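Local coordinates for regulatory protein cox (Enterobacteria phage P2, PDB 4LHF), which binds DNA and represses the phage Pc promoter, which controls the genes for the immunity repressor and the integrase, at residues A[15-20]-A[57-62]; A[26-31]-A[35-40]. All coordinates share one frame; numbering follows the deposited sequence.

Interaction 1: A[15-20]-A[57-62]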
loop_
_atom_site.group_PDB
_atom_site.type_symbol
_atom_site.label_atom_id
_atom_site.label_comp_id
_atom_site.label_asym_id
_atom_site.label_seq_id
_atom_site.Cartn_x
_atom_site.Cartn_y
_atom_site.Cartn_z
ATOM N N GLN A 15 -8.161 3.663 6.734
ATOM C CA GLN A 15 -7.850 4.250 8.034
ATOM C C GLN A 15 -6.942 3.329 8.846
ATOM O O GLN A 15 -5.997 3.783 9.493
ATOM C CB GLN A 15 -9.129 4.539 8.819
ATOM C CG GLN A 15 -10.127 5.418 8.087
ATOM C CD GLN A 15 -11.164 4.613 7.328
ATOM O OE1 GLN A 15 -10.852 3.589 6.721
ATOM N NE2 GLN A 15 -12.410 5.071 7.367
ATOM N N GLU A 16 -7.240 2.034 8.812
ATOM C CA GLU A 16 -6.412 1.035 9.478
ATOM C C GLU A 16 -5.035 0.974 8.828
ATOM O O GLU A 16 -4.012 0.873 9.515
ATOM C CB GLU A 16 -7.083 -0.339 9.420
ATOM C CG GLU A 16 -6.257 -1.467 10.025
ATOM C CD GLU A 16 -6.199 -1.419 11.544
ATOM O OE1 GLU A 16 -6.933 -0.613 12.156
ATOM O OE2 GLU A 16 -5.413 -2.195 12.128
ATOM N N PHE A 17 -5.018 1.037 7.500
ATOM C CA PHE A 17 -3.774 1.078 6.744
ATOM C C PHE A 17 -2.975 2.318 7.129
ATOM O O PHE A 17 -1.746 2.285 7.192
ATOM C CB PHE A 17 -4.062 1.081 5.241
ATOM C CG PHE A 17 -2.830 1.014 4.388
ATOM C CD1 PHE A 17 -2.229 -0.202 4.114
ATOM C CD2 PHE A 17 -2.277 2.166 3.853
ATOM C CE1 PHE A 17 -1.096 -0.269 3.327
ATOM C CE2 PHE A 17 -1.143 2.105 3.066
ATOM C CZ PHE A 17 -0.552 0.886 2.803
ATOM N N ALA A 18 -3.689 3.408 7.389
ATOM C CA ALA A 18 -3.070 4.640 7.852
ATOM C C ALA A 18 -2.434 4.427 9.219
ATOM O O ALA A 18 -1.327 4.899 9.475
ATOM C CB ALA A 18 -4.096 5.756 7.919
ATOM N N LYS A 19 -3.143 3.718 10.094
ATOM C CA LYS A 19 -2.618 3.407 11.418
ATOM C C LYS A 19 -1.361 2.550 11.321
ATOM O O LYS A 19 -0.447 2.680 12.137
ATOM C CB LYS A 19 -3.657 2.676 12.271
ATOM C CG LYS A 19 -4.947 3.437 12.506
ATOM C CD LYS A 19 -5.708 2.851 13.682
ATOM C CE LYS A 19 -7.161 3.297 13.692
ATOM N NZ LYS A 19 -7.991 2.521 12.725
ATOM N N LEU A 20 -1.317 1.674 10.322
ATOM C CA LEU A 20 -0.190 0.758 10.166
ATOM C C LEU A 20 1.098 1.452 9.720
ATOM O O LEU A 20 2.185 1.106 10.180
ATOM C CB LEU A 20 -0.542 -0.377 9.198
ATOM C CG LEU A 20 -1.572 -1.400 9.681
ATOM C CD1 LEU A 20 -1.740 -2.508 8.656
ATOM C CD2 LEU A 20 -1.156 -1.971 11.023
ATOM N N VAL A 57 -7.771 -0.712 1.130
ATOM C CA VAL A 57 -6.502 -1.079 0.523
ATOM C C VAL A 57 -6.406 -2.591 0.366
ATOM O O VAL A 57 -6.609 -3.343 1.330
ATOM C CB VAL A 57 -5.313 -0.564 1.345
ATOM C CG1 VAL A 57 -4.007 -1.046 0.738
ATOM C CG2 VAL A 57 -5.346 0.952 1.417
ATOM N N TYR A 58 -6.113 -3.019 -0.861
ATOM C CA TYR A 58 -5.941 -4.426 -1.194
ATOM C C TYR A 58 -4.479 -4.804 -1.007
ATOM O O TYR A 58 -3.612 -4.362 -1.758
ATOM C CB TYR A 58 -6.378 -4.676 -2.637
ATOM C CG TYR A 58 -6.489 -6.135 -3.013
ATOM C CD1 TYR A 58 -7.430 -6.956 -2.410
ATOM C CD2 TYR A 58 -5.665 -6.685 -3.984
ATOM C CE1 TYR A 58 -7.538 -8.290 -2.754
ATOM C CE2 TYR A 58 -5.767 -8.017 -4.337
ATOM C CZ TYR A 58 -6.704 -8.815 -3.719
ATOM O OH TYR A 58 -6.810 -10.144 -4.065
ATOM N N LEU A 59 -4.218 -5.629 0.000
ATOM C CA LEU A 59 -2.855 -5.911 0.459
ATOM C C LEU A 59 -1.956 -6.790 -0.432
ATOM O O LEU A 59 -0.751 -6.546 -0.500
ATOM C CB LEU A 59 -2.890 -6.455 1.890
ATOM C CG LEU A 59 -3.546 -5.497 2.886
ATOM C CD1 LEU A 59 -3.773 -6.163 4.233
ATOM C CD2 LEU A 59 -2.689 -4.256 3.040
ATOM N N PRO A 60 -2.517 -7.825 -1.088
ATOM C CA PRO A 60 -1.655 -8.614 -1.979
ATOM C C PRO A 60 -1.005 -7.780 -3.079
ATOM O O PRO A 60 0.189 -7.931 -3.340
ATOM C CB PRO A 60 -2.627 -9.621 -2.596
ATOM C CG PRO A 60 -3.664 -9.805 -1.557
ATOM C CD PRO A 60 -3.837 -8.461 -0.913
ATOM N N ALA A 61 -1.785 -6.907 -3.710
ATOM C CA ALA A 61 -1.266 -6.031 -4.751
ATOM C C ALA A 61 -0.189 -5.109 -4.190
ATOM O O ALA A 61 0.842 -4.879 -4.824
ATOM C CB ALA A 61 -2.392 -5.216 -5.362
ATOM N N TRP A 62 -0.439 -4.596 -2.990
ATOM C CA TRP A 62 0.479 -3.690 -2.313
ATOM C C TRP A 62 1.828 -4.352 -2.052
ATOM O O TRP A 62 2.872 -3.838 -2.455
ATOM C CB TRP A 62 -0.155 -3.199 -1.007
ATOM C CG TRP A 62 0.764 -2.473 -0.070
ATOM C CD1 TRP A 62 1.163 -2.886 1.168
ATOM C CD2 TRP A 62 1.385 -1.198 -0.288
ATOM N NE1 TRP A 62 1.995 -1.953 1.734
ATOM C CE2 TRP A 62 2.148 -0.910 0.863
ATOM C CE3 TRP A 62 1.373 -0.281 -1.340
ATOM C CZ2 TRP A 62 2.895 0.261 0.985
ATOM C CZ3 TRP A 62 2.114 0.880 -1.215
ATOM C CH2 TRP A 62 2.864 1.141 -0.060
#

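Interaction 2: A[26-31]-A[35-40]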
loop_
_atom_site.group_PDB
_atom_site.type_symbol
_atom_site.label_atom_id
_atom_site.label_comp_id
_atom_site.label_asym_id
_atom_site.label_seq_id
_atom_site.Cartn_x
_atom_site.Cartn_y
_atom_site.Cartn_z
ATOM N N GLY A 26 -6.061 11.720 6.495
ATOM C CA GLY A 26 -6.101 12.672 5.402
ATOM C C GLY A 26 -4.950 12.474 4.439
ATOM O O GLY A 26 -5.129 12.547 3.222
ATOM N N ALA A 27 -3.766 12.216 4.988
ATOM C CA ALA A 27 -2.582 11.951 4.180
ATOM C C ALA A 27 -2.804 10.767 3.247
ATOM O O ALA A 27 -2.478 10.827 2.061
ATOM C CB ALA A 27 -1.383 11.696 5.071
ATOM N N VAL A 28 -3.366 9.694 3.791
ATOM C CA VAL A 28 -3.604 8.481 3.021
ATOM C C VAL A 28 -4.686 8.684 1.962
ATOM O O VAL A 28 -4.566 8.181 0.846
ATOM C CB VAL A 28 -3.951 7.289 3.942
ATOM C CG1 VAL A 28 -4.353 6.070 3.126
ATOM C CG2 VAL A 28 -2.769 6.961 4.829
ATOM N N ARG A 29 -5.732 9.432 2.303
ATOM C CA ARG A 29 -6.772 9.727 1.328
ATOM C C ARG A 29 -6.192 10.558 0.191
ATOM O O ARG A 29 -6.559 10.375 -0.975
ATOM C CB ARG A 29 -7.953 10.443 1.978
ATOM C CG ARG A 29 -9.307 9.864 1.588
ATOM C CD ARG A 29 -10.453 10.779 1.997
ATOM N NE ARG A 29 -10.263 11.335 3.331
ATOM C CZ ARG A 29 -9.993 12.614 3.572
ATOM N NH1 ARG A 29 -9.833 13.030 4.818
ATOM N NH2 ARG A 29 -9.890 13.475 2.567
ATOM N N ARG A 30 -5.272 11.459 0.530
ATOM C CA ARG A 30 -4.557 12.236 -0.480
ATOM C C ARG A 30 -3.689 11.336 -1.357
ATOM O O ARG A 30 -3.566 11.570 -2.564
ATOM C CB ARG A 30 -3.717 13.331 0.176
ATOM C CG ARG A 30 -4.541 14.491 0.733
ATOM C CD ARG A 30 -3.673 15.679 1.127
ATOM N NE ARG A 30 -3.085 15.555 2.458
ATOM C CZ ARG A 30 -3.685 15.953 3.577
ATOM N NH1 ARG A 30 -4.904 16.476 3.531
ATOM N NH2 ARG A 30 -3.074 15.818 4.746
ATOM N N MET A 31 -3.085 10.320 -0.743
ATOM C CA MET A 31 -2.307 9.335 -1.487
ATOM C C MET A 31 -3.194 8.608 -2.489
ATOM O O MET A 31 -2.794 8.372 -3.625
ATOM C CB MET A 31 -1.680 8.306 -0.546
ATOM C CG MET A 31 -0.625 8.873 0.397
ATOM S SD MET A 31 0.164 7.583 1.386
ATOM C CE MET A 31 0.965 6.624 0.108
ATOM N N GLY A 35 -3.266 8.766 -6.574
ATOM C CA GLY A 35 -3.144 7.485 -7.248
ATOM C C GLY A 35 -1.889 6.720 -6.875
ATOM O O GLY A 35 -1.148 6.270 -7.747
ATOM N N LYS A 36 -1.655 6.564 -5.575
ATOM C CA LYS A 36 -0.438 5.920 -5.090
ATOM C C LYS A 36 -0.670 4.526 -4.508
ATOM O O LYS A 36 0.289 3.817 -4.198
ATOM C CB LYS A 36 0.234 6.782 -4.022
ATOM C CG LYS A 36 0.717 8.138 -4.486
ATOM C CD LYS A 36 1.468 8.824 -3.359
ATOM C CE LYS A 36 1.784 10.267 -3.681
ATOM N NZ LYS A 36 2.522 10.920 -2.565
ATOM N N LEU A 37 -1.929 4.133 -4.348
ATOM C CA LEU A 37 -2.236 2.903 -3.623
ATOM C C LEU A 37 -3.227 1.989 -4.336
ATOM O O LEU A 37 -4.175 2.460 -4.962
ATOM C CB LEU A 37 -2.758 3.236 -2.222
ATOM C CG LEU A 37 -1.803 3.984 -1.291
ATOM C CD1 LEU A 37 -2.503 4.374 -0.005
ATOM C CD2 LEU A 37 -0.589 3.127 -0.995
ATOM N N PRO A 38 -3.005 0.667 -4.238
ATOM C CA PRO A 38 -3.946 -0.321 -4.772
ATOM C C PRO A 38 -5.231 -0.289 -3.963
ATOM O O PRO A 38 -5.213 -0.556 -2.764
ATOM C CB PRO A 38 -3.212 -1.648 -4.572
ATOM C CG PRO A 38 -2.247 -1.391 -3.469
ATOM C CD PRO A 38 -1.824 0.035 -3.626
ATOM N N VAL A 39 -6.339 0.035 -4.619
ATOM C CA VAL A 39 -7.564 0.377 -3.909
ATOM C C VAL A 39 -8.810 -0.311 -4.464
ATOM O O VAL A 39 -8.954 -0.485 -5.670
ATOM C CB VAL A 39 -7.754 1.917 -3.883
ATOM C CG1 VAL A 39 -9.212 2.309 -4.056
ATOM C CG2 VAL A 39 -7.194 2.493 -2.594
ATOM N N ILE A 40 -9.691 -0.728 -3.561
ATOM C CA ILE A 40 -11.015 -1.208 -3.919
ATOM C C ILE A 40 -12.041 -0.286 -3.283
ATOM O O ILE A 40 -11.852 0.181 -2.158
ATOM C CB ILE A 40 -11.248 -2.633 -3.410
ATOM C CG1 ILE A 40 -10.166 -3.566 -3.943
ATOM C CG2 ILE A 40 -12.628 -3.133 -3.817
ATOM C CD1 ILE A 40 -10.365 -5.001 -3.542
#

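Interaction 1: A[15-20]-A[57-62]
Two backbone bonds of 2.9 Å, Lys-19 N to Gln-15 O and Leu-20 N to Glu-16 O, run through the helical turn that carries Phe-17 into its contact with Val-57 and Trp-62. The contact itself is apolar. It joins helix 14-21, which is followed closely by helix 25-34 in an arrangement consistent with a winged helix-turn-helix, to the junction of strand 54-58 with helix 59-72. Tyr-58 stands at the N-cap of that second helix, so Val-57 reaches Phe-17 from the strand, whereas Leu-59 and Trp-62 do so from the first helical turn. With CG anti to the backbone N (chi1 -175°), the Phe-17 ring projects from its helix into this corner. Both methyls of Val-57 lie over one ring face. CG1 makes the CH-pi contact, 4.2 Å from the centroid of the Phe-17 ring and 23° off its normal; CG2 sits farther back, 3.9 Å from Phe-17 CG. Leu-59 adds a lighter, oblique touch through CD2, 4.2 Å from Phe-17 CD1. The far rim of the phenyl points at the indole, and an 86° angle between the planes identifies an edge-to-face pair, with the Phe-17 centroid 5.2 Å from that of the five-membered ring of Trp-62. Ile-12 of strand 11-13 also touches Phe-17. The closest approach within the aromatic pair is Phe-17 CZ to Trp-62 CE2, 3.8 Å.

Interaction 2: A[26-31]-A[35-40]
Leu-37 packs against Val-28 and Met-31 through both of its methyls. CD1 touches both residues, lying 4.0 Å from Val-28 CG1 and 4.1 Å from Met-31 CB. CD2 instead meets the tip of the methionine, 4.0 Å from Met-31 CE. The methionine chain bends at its last torsion (chi3 64°), which turns CE toward the leucine and away from a fully extended course. On its inner side the cluster continues into the protein: Val-28 is buried and touches Ala-18 and Ile-21 of helix 14-21, while Leu-37 also reaches Phe-17 and Trp-62. The backbone immediately before Leu-37 forms a Schellman motif, which terminates helix 25-34. Its evidence is the positive phi of Gly-35, the C-prime residue, together with two bonds: Lys-36 N to Met-31 O, 2.9 Å long with an angle of 145° at the hydrogen, and Gly-35 N to the carbonyl of the residue that follows Met-31. Gly-35 N makes an additional bond to Met-31 O at 3.0 Å, but the angle of 123° makes it weak. The outer side is looser. Lys-36 is exposed; its CB lies 3.4 Å from Met-31 O, but farther out CD is 4.1 Å from Met-31 CE. Beyond these carbons the lysine chain stays extended, carrying NZ past the methionine methyl.

Overall arrangement
From the N terminus, the chain passes through strand 11-13 into helix 14-21, turns, and runs along helix 25-34. Interaction 2 closes the first, short loop, returning 35-40 against the helix it has just left with three residues between the segments. Strand 39-42 then leads to its antiparallel neighbour 54-58, and interaction 1 closes a wider loop of 36 intervening residues. Interaction 2 is therefore nested inside interaction 1. Their centres lie 9 Å apart and they touch directly: Trp-62 CZ3 is 3.5 Å from Leu-37 CD2, Ala-18 packs on Val-28, and Tyr-58 N probably bonds to Pro-38 O. Together they tie the helical pair to the sheet and to helix 59-72.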